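Local structure of FdxN element excision controlling factor XisI (Anabaena variabilis ATCC 29413, 2NVM) at residues T6-T11 / A101-T106; R53-W58 / Y75-N80. The protein probably takes part, as an excision controlling factor acting with XisF and XisH, in the site-specific recombination that removes the fdxN element from cyanobacterial nitrogen-fixation genes. All blocks are in the same frame, centred on the assembly; numbering follows the deposited sequence.

Interaction 1 (T6-T11 / A101-T106); sequences THYRHT and AGIPQT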
loop_
_atom_site.group_PDB
_atom_site.type_symbol
_atom_site.label_atom_id
_atom_site.label_comp_id
_atom_site.label_asym_id
_atom_site.label_seq_id
_atom_site.Cartn_x
_atom_site.Cartn_y
_atom_site.Cartn_z
ATOM N N THR B 6 -20.091 1.559 4.106
ATOM C CA THR B 6 -19.594 2.108 5.399
ATOM C C THR B 6 -19.305 0.996 6.429
ATOM O O THR B 6 -18.304 1.055 7.150
ATOM C CB THR B 6 -20.551 3.171 6.005
ATOM O OG1 THR B 6 -21.889 2.690 5.914
ATOM C CG2 THR B 6 -20.479 4.467 5.235
ATOM N N HIS B 7 -20.189 -0.001 6.476
ATOM C CA HIS B 7 -20.019 -1.187 7.331
ATOM C C HIS B 7 -18.759 -1.979 6.916
ATOM O O HIS B 7 -17.956 -2.362 7.767
ATOM C CB HIS B 7 -21.278 -2.074 7.291
ATOM C CG HIS B 7 -21.090 -3.410 7.928
ATOM N ND1 HIS B 7 -20.837 -3.558 9.274
ATOM C CD2 HIS B 7 -21.099 -4.655 7.403
ATOM C CE1 HIS B 7 -20.696 -4.840 9.550
ATOM N NE2 HIS B 7 -20.850 -5.527 8.431
ATOM N N TYR B 8 -18.620 -2.202 5.611
ATOM C CA TYR B 8 -17.462 -2.898 5.014
ATOM C C TYR B 8 -16.151 -2.159 5.282
ATOM O O TYR B 8 -15.147 -2.806 5.575
ATOM C CB TYR B 8 -17.669 -3.103 3.498
ATOM C CG TYR B 8 -18.609 -4.220 3.078
ATOM C CD1 TYR B 8 -19.651 -4.698 3.916
ATOM C CD2 TYR B 8 -18.544 -4.736 1.764
ATOM C CE1 TYR B 8 -20.530 -5.703 3.491
ATOM C CE2 TYR B 8 -19.442 -5.753 1.329
ATOM C CZ TYR B 8 -20.427 -6.222 2.205
ATOM O OH TYR B 8 -21.321 -7.194 1.829
ATOM N N ARG B 9 -16.169 -0.823 5.170
ATOM C CA ARG B 9 -14.997 0.032 5.464
ATOM C C ARG B 9 -14.561 -0.124 6.918
ATOM O O ARG B 9 -13.403 -0.414 7.178
ATOM C CB ARG B 9 -15.269 1.521 5.178
ATOM C CG ARG B 9 -15.286 1.896 3.711
ATOM C CD ARG B 9 -15.451 3.392 3.576
ATOM N NE ARG B 9 -15.329 3.860 2.192
ATOM C CZ ARG B 9 -16.319 4.021 1.301
ATOM N NH1 ARG B 9 -17.605 3.786 1.590
ATOM N NH2 ARG B 9 -16.007 4.466 0.077
ATOM N N HIS B 10 -15.516 0.058 7.835
ATOM C CA HIS B 10 -15.305 -0.090 9.293
ATOM C C HIS B 10 -14.758 -1.476 9.642
ATOM O O HIS B 10 -13.780 -1.576 10.390
ATOM C CB HIS B 10 -16.621 0.186 10.051
ATOM C CG HIS B 10 -16.556 -0.044 11.535
ATOM N ND1 HIS B 10 -16.019 0.876 12.415
ATOM C CD2 HIS B 10 -17.015 -1.068 12.299
ATOM C CE1 HIS B 10 -16.124 0.415 13.651
ATOM N NE2 HIS B 10 -16.728 -0.759 13.610
ATOM N N THR B 11 -15.370 -2.512 9.056
ATOM C CA THR B 11 -14.993 -3.911 9.284
ATOM C C THR B 11 -13.545 -4.191 8.889
ATOM O O THR B 11 -12.758 -4.639 9.720
ATOM C CB THR B 11 -15.950 -4.900 8.524
ATOM O OG1 THR B 11 -17.287 -4.708 8.980
ATOM C CG2 THR B 11 -15.583 -6.373 8.758
ATOM N N ALA B 101 -18.642 -10.523 11.048
ATOM C CA ALA B 101 -19.150 -9.149 10.880
ATOM C C ALA B 101 -20.341 -9.066 9.880
ATOM O O ALA B 101 -20.704 -7.973 9.488
ATOM C CB ALA B 101 -18.014 -8.193 10.458
ATOM N N GLY B 102 -20.945 -10.192 9.475
ATOM C CA GLY B 102 -22.089 -10.202 8.553
ATOM C C GLY B 102 -21.791 -9.878 7.101
ATOM O O GLY B 102 -22.682 -9.429 6.379
ATOM N N ILE B 103 -20.547 -10.097 6.672
ATOM C CA ILE B 103 -20.136 -9.883 5.289
ATOM C C ILE B 103 -20.365 -11.264 4.672
ATOM O O ILE B 103 -19.784 -12.245 5.163
ATOM C CB ILE B 103 -18.652 -9.451 5.154
ATOM C CG1 ILE B 103 -18.389 -8.184 5.980
ATOM C CG2 ILE B 103 -18.280 -9.225 3.669
ATOM C CD1 ILE B 103 -16.968 -7.657 5.905
ATOM N N PRO B 104 -21.222 -11.367 3.628
ATOM C CA PRO B 104 -21.443 -12.679 3.005
ATOM C C PRO B 104 -20.234 -13.088 2.153
ATOM O O PRO B 104 -19.506 -12.204 1.655
ATOM C CB PRO B 104 -22.686 -12.448 2.135
ATOM C CG PRO B 104 -22.575 -11.034 1.733
ATOM C CD PRO B 104 -21.996 -10.321 2.933
ATOM N N GLN B 105 -20.035 -14.405 2.004
ATOM C CA GLN B 105 -18.926 -14.980 1.194
ATOM C C GLN B 105 -18.933 -14.517 -0.273
ATOM O O GLN B 105 -17.870 -14.434 -0.887
ATOM C CB GLN B 105 -18.899 -16.516 1.248
ATOM C CG GLN B 105 -18.670 -17.106 2.630
ATOM N N THR B 106 -20.125 -14.207 -0.806
ATOM C CA THR B 106 -20.284 -13.677 -2.175
ATOM C C THR B 106 -19.694 -12.268 -2.374
ATOM O O THR B 106 -19.529 -11.863 -3.529
ATOM C CB THR B 106 -21.768 -13.665 -2.648
ATOM O OG1 THR B 106 -22.544 -12.786 -1.822
ATOM C CG2 THR B 106 -22.353 -15.072 -2.613
#

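Interaction 2 (R53-W58 / Y75-N80); sequences RDQYLW and YLQIQN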
loop_
_atom_site.group_PDB
_atom_site.type_symbol
_atom_site.label_atom_id
_atom_site.label_comp_id
_atom_site.label_asym_id
_atom_site.label_seq_id
_atom_site.Cartn_x
_atom_site.Cartn_y
_atom_site.Cartn_z
ATOM N N ARG B 53 -10.054 6.112 -1.439
ATOM C CA ARG B 53 -9.825 5.130 -2.531
ATOM C C ARG B 53 -10.111 3.657 -2.152
ATOM O O ARG B 53 -10.032 2.795 -3.030
ATOM C CB ARG B 53 -8.401 5.268 -3.073
ATOM C CG ARG B 53 -8.128 6.638 -3.685
ATOM C CD ARG B 53 -6.688 6.841 -4.130
ATOM N NE ARG B 53 -6.486 8.220 -4.589
ATOM C CZ ARG B 53 -6.329 9.303 -3.814
ATOM N NH1 ARG B 53 -6.366 9.242 -2.479
ATOM N NH2 ARG B 53 -6.161 10.495 -4.388
ATOM N N ASP B 54 -10.445 3.382 -0.878
ATOM C CA ASP B 54 -10.720 2.028 -0.342
ATOM C C ASP B 54 -9.555 1.059 -0.562
ATOM O O ASP B 54 -9.734 -0.046 -1.076
ATOM C CB ASP B 54 -12.056 1.446 -0.879
ATOM C CG ASP B 54 -13.284 2.107 -0.296
ATOM O OD1 ASP B 54 -13.336 2.329 0.926
ATOM O OD2 ASP B 54 -14.249 2.308 -1.055
ATOM N N GLN B 55 -8.364 1.529 -0.203
ATOM C CA GLN B 55 -7.108 0.769 -0.298
ATOM C C GLN B 55 -6.575 0.718 1.124
ATOM O O GLN B 55 -6.434 1.768 1.774
ATOM C CB GLN B 55 -6.123 1.469 -1.225
ATOM C CG GLN B 55 -6.620 1.680 -2.662
ATOM C CD GLN B 55 -6.848 0.397 -3.421
ATOM O OE1 GLN B 55 -6.031 -0.507 -3.374
ATOM N NE2 GLN B 55 -7.955 0.319 -4.148
ATOM N N TYR B 56 -6.310 -0.498 1.601
ATOM C CA TYR B 56 -5.875 -0.775 2.980
ATOM C C TYR B 56 -4.686 -1.716 2.897
ATOM O O TYR B 56 -4.847 -2.872 2.500
ATOM C CB TYR B 56 -7.055 -1.412 3.767
ATOM C CG TYR B 56 -8.323 -0.581 3.654
ATOM C CD1 TYR B 56 -8.556 0.510 4.505
ATOM C CD2 TYR B 56 -9.267 -0.854 2.648
ATOM C CE1 TYR B 56 -9.723 1.309 4.367
ATOM C CE2 TYR B 56 -10.438 -0.069 2.508
ATOM C CZ TYR B 56 -10.654 1.010 3.353
ATOM O OH TYR B 56 -11.791 1.760 3.192
ATOM N N LEU B 57 -3.507 -1.241 3.286
ATOM C CA LEU B 57 -2.292 -2.032 3.172
ATOM C C LEU B 57 -1.361 -1.964 4.376
ATOM O O LEU B 57 -1.213 -0.933 4.998
ATOM C CB LEU B 57 -1.587 -1.609 1.885
ATOM C CG LEU B 57 -0.313 -2.371 1.470
ATOM C CD1 LEU B 57 -0.332 -2.738 -0.012
ATOM C CD2 LEU B 57 0.952 -1.614 1.892
ATOM N N TRP B 58 -0.754 -3.105 4.667
ATOM C CA TRP B 58 0.205 -3.310 5.713
ATOM C C TRP B 58 1.420 -3.933 5.039
ATOM O O TRP B 58 1.316 -5.005 4.417
ATOM C CB TRP B 58 -0.414 -4.205 6.815
ATOM C CG TRP B 58 0.520 -4.790 7.824
ATOM C CD1 TRP B 58 1.728 -4.285 8.219
ATOM C CD2 TRP B 58 0.257 -5.909 8.687
ATOM N NE1 TRP B 58 2.263 -5.063 9.205
ATOM C CE2 TRP B 58 1.395 -6.066 9.522
ATOM C CE3 TRP B 58 -0.812 -6.816 8.816
ATOM C CZ2 TRP B 58 1.506 -7.096 10.481
ATOM C CZ3 TRP B 58 -0.711 -7.860 9.784
ATOM C CH2 TRP B 58 0.451 -7.987 10.598
ATOM N N TYR B 75 -3.018 -6.874 2.244
ATOM C CA TYR B 75 -3.535 -5.892 1.312
ATOM C C TYR B 75 -4.989 -6.221 0.972
ATOM O O TYR B 75 -5.295 -7.303 0.463
ATOM C CB TYR B 75 -2.619 -5.782 0.061
ATOM C CG TYR B 75 -3.107 -4.865 -1.046
ATOM C CD1 TYR B 75 -3.830 -3.672 -0.766
ATOM C CD2 TYR B 75 -2.759 -5.118 -2.386
ATOM C CE1 TYR B 75 -4.278 -2.827 -1.793
ATOM C CE2 TYR B 75 -3.192 -4.282 -3.418
ATOM C CZ TYR B 75 -3.948 -3.123 -3.105
ATOM O OH TYR B 75 -4.378 -2.270 -4.084
ATOM N N LEU B 76 -5.857 -5.257 1.265
ATOM C CA LEU B 76 -7.292 -5.347 1.043
ATOM C C LEU B 76 -7.781 -4.103 0.318
ATOM O O LEU B 76 -7.274 -2.998 0.567
ATOM C CB LEU B 76 -8.018 -5.432 2.393
ATOM C CG LEU B 76 -7.572 -6.504 3.395
ATOM C CD1 LEU B 76 -8.349 -6.387 4.678
ATOM C CD2 LEU B 76 -7.765 -7.877 2.841
ATOM N N GLN B 77 -8.721 -4.294 -0.600
ATOM C CA GLN B 77 -9.397 -3.200 -1.288
ATOM C C GLN B 77 -10.896 -3.509 -1.463
ATOM O O GLN B 77 -11.286 -4.679 -1.512
ATOM C CB GLN B 77 -8.747 -2.812 -2.630
ATOM C CG GLN B 77 -8.763 -3.877 -3.717
ATOM C CD GLN B 77 -8.598 -3.390 -5.146
ATOM O OE1 GLN B 77 -8.490 -2.191 -5.441
ATOM N NE2 GLN B 77 -8.638 -4.346 -6.065
ATOM N N ILE B 78 -11.709 -2.453 -1.516
ATOM C CA ILE B 78 -13.141 -2.552 -1.752
ATOM C C ILE B 78 -13.291 -2.048 -3.186
ATOM O O ILE B 78 -12.910 -0.911 -3.477
ATOM C CB ILE B 78 -14.020 -1.755 -0.758
ATOM C CG1 ILE B 78 -13.647 -2.093 0.708
ATOM C CG2 ILE B 78 -15.486 -2.064 -1.035
ATOM C CD1 ILE B 78 -14.402 -1.305 1.743
ATOM N N GLN B 79 -13.806 -2.912 -4.064
ATOM C CA GLN B 79 -13.993 -2.624 -5.488
ATOM C C GLN B 79 -15.326 -3.209 -5.983
ATOM O O GLN B 79 -15.548 -4.418 -5.849
ATOM C CB GLN B 79 -12.830 -3.232 -6.254
ATOM C CG GLN B 79 -12.795 -2.907 -7.745
ATOM C CD GLN B 79 -11.498 -3.353 -8.414
ATOM O OE1 GLN B 79 -10.853 -2.558 -9.098
ATOM N NE2 GLN B 79 -11.089 -4.611 -8.186
ATOM N N ASN B 80 -16.183 -2.349 -6.548
ATOM C CA ASN B 80 -17.519 -2.717 -7.066
ATOM C C ASN B 80 -18.408 -3.376 -5.986
ATOM O O ASN B 80 -19.123 -4.355 -6.242
ATOM C CB ASN B 80 -17.385 -3.593 -8.331
ATOM C CG ASN B 80 -16.552 -2.922 -9.434
ATOM O OD1 ASN B 80 -16.704 -1.719 -9.706
ATOM N ND2 ASN B 80 -15.680 -3.707 -10.085
#

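Interaction 1 (T6-T11 / A101-T106)
The His7 imidazole meets the loop with its edge: NE2 gives a hydrogen bond of 2.7 Å to Ala101 O, which lies almost in the ring plane. The N-H is well off straight, at 137°, although it approaches the oxygen nearly end-on to the carbonyl. Over one face of the same ring, toward the rim, sits Thr11 OG1. The Tyr8 phenol carries Ile103 CG2 over one of its faces, 4.0 Å from CZ, while CD2 of His7 lies in plane at its edge. With CG anti to the backbone N (chi1 169°), His7 can stretch out from the helix toward the loop. Its acceptor suits the job, because Ala101 is where helix 93-100 loses its helical geometry; Gly102, at positive phi, is the C-prime residue of a Schellman motif that closes that helix, and a side-chain donor from helix 4-23 takes up a carbonyl at its end. One turn on from His7, Thr11 turns its methyl to the loop: CG2 presses on Ile103 CD1 at 3.4 Å and on Ala101 CB at 3.5 Å, both tight. Its hydroxyl is tied back to His7 O (2.7 Å), reaching that oxygen from the face opposite Thr11 N. Farther along, the Tyr8 side chain crosses Pro104 at about a right angle, OH lying 3.4 Å from Pro104 CD, and the hydroxyl hydrogen-bonds to Asp107.

Interaction 2 (R53-W58 / Y75-N80)
Leu57 CD1 rests over a face of the Tyr75 ring, 4.0 Å from its centroid, in a CH-pi contact between residues of a non-hydrogen-bonded pair. Tyr75 extends with CG anti to its own N (chi1 175°), laying the ring along the sheet so that Leu57 meets its face and Gln55 its edge. Leu59 of the second subunit packs on Leu57. On the other face of the sheet Tyr56 and Leu76 form a hydrogen-bonded pair whose CB atoms touch; Tyr56 packs on Ile12 and Gln13 of helix 4-23 and Leu76 on Ile85 of strand 82-87. Tyr56 CE2 reaches Ile78 CG1 at 4.2 Å, and Ile78 also lies against CB of Asp54. Between these two layers run the backbone bonds, Leu76 N to Tyr56 O and Tyr56 N to Leu76 O, both 2.9 Å, followed by Ile78 N to Asp54 O.

At the polar edge Gln55, its chain bent at chi2 (-65°), uses both halves of its amide. OE1 accepts from Tyr75 OH at 2.5 Å, and NE2 gives a nearly straight bond (171°) to a lone pair of Gln77 OE1 at 2.9 Å. A donor to one atom and an acceptor for the other thus fix which way round the amide sits, a task glutamine suits because it is donor and acceptor at once. A leucine here would probably leave Gln77 OE1 without this donor and Tyr75 OH without its acceptor, freeing the phenol to lean on Arg46 of the second subunit alone. On the helix-facing side, Tyr56 OH bonds to the anti lone pair of Asp54 OD1, at 2.8 Å. Asp54 and Gln55 together stand opposite the single residue Asp50, a G1 beta bulge, where the turn from strand 44-50 enters the central antiparallel strands of this mixed sheet.

In the fold
Interaction 2 is wholly buried, near the middle of the chain, and joins neighbouring strands, whereas interaction 1 is partly exposed and ties the start of helix 4-23 to the loop leading into strand 108-110. Along the sequence the strand pair is nested within the long loop that interaction 1 closes. Their chemistry differs accordingly: the sheet contact repeats backbone bonds and adds side-chain amides on the face turned to the second subunit, while the helix-to-loop contact rests on one imidazole bond and on methyls and a proline packed against threonine and a tyrosine ring. They meet where Arg9 NE salt-bridges Asp54 OD1 at 2.8 Å and Ile78 CD1 touches the helix, anchoring helix 4-23 to the sheet.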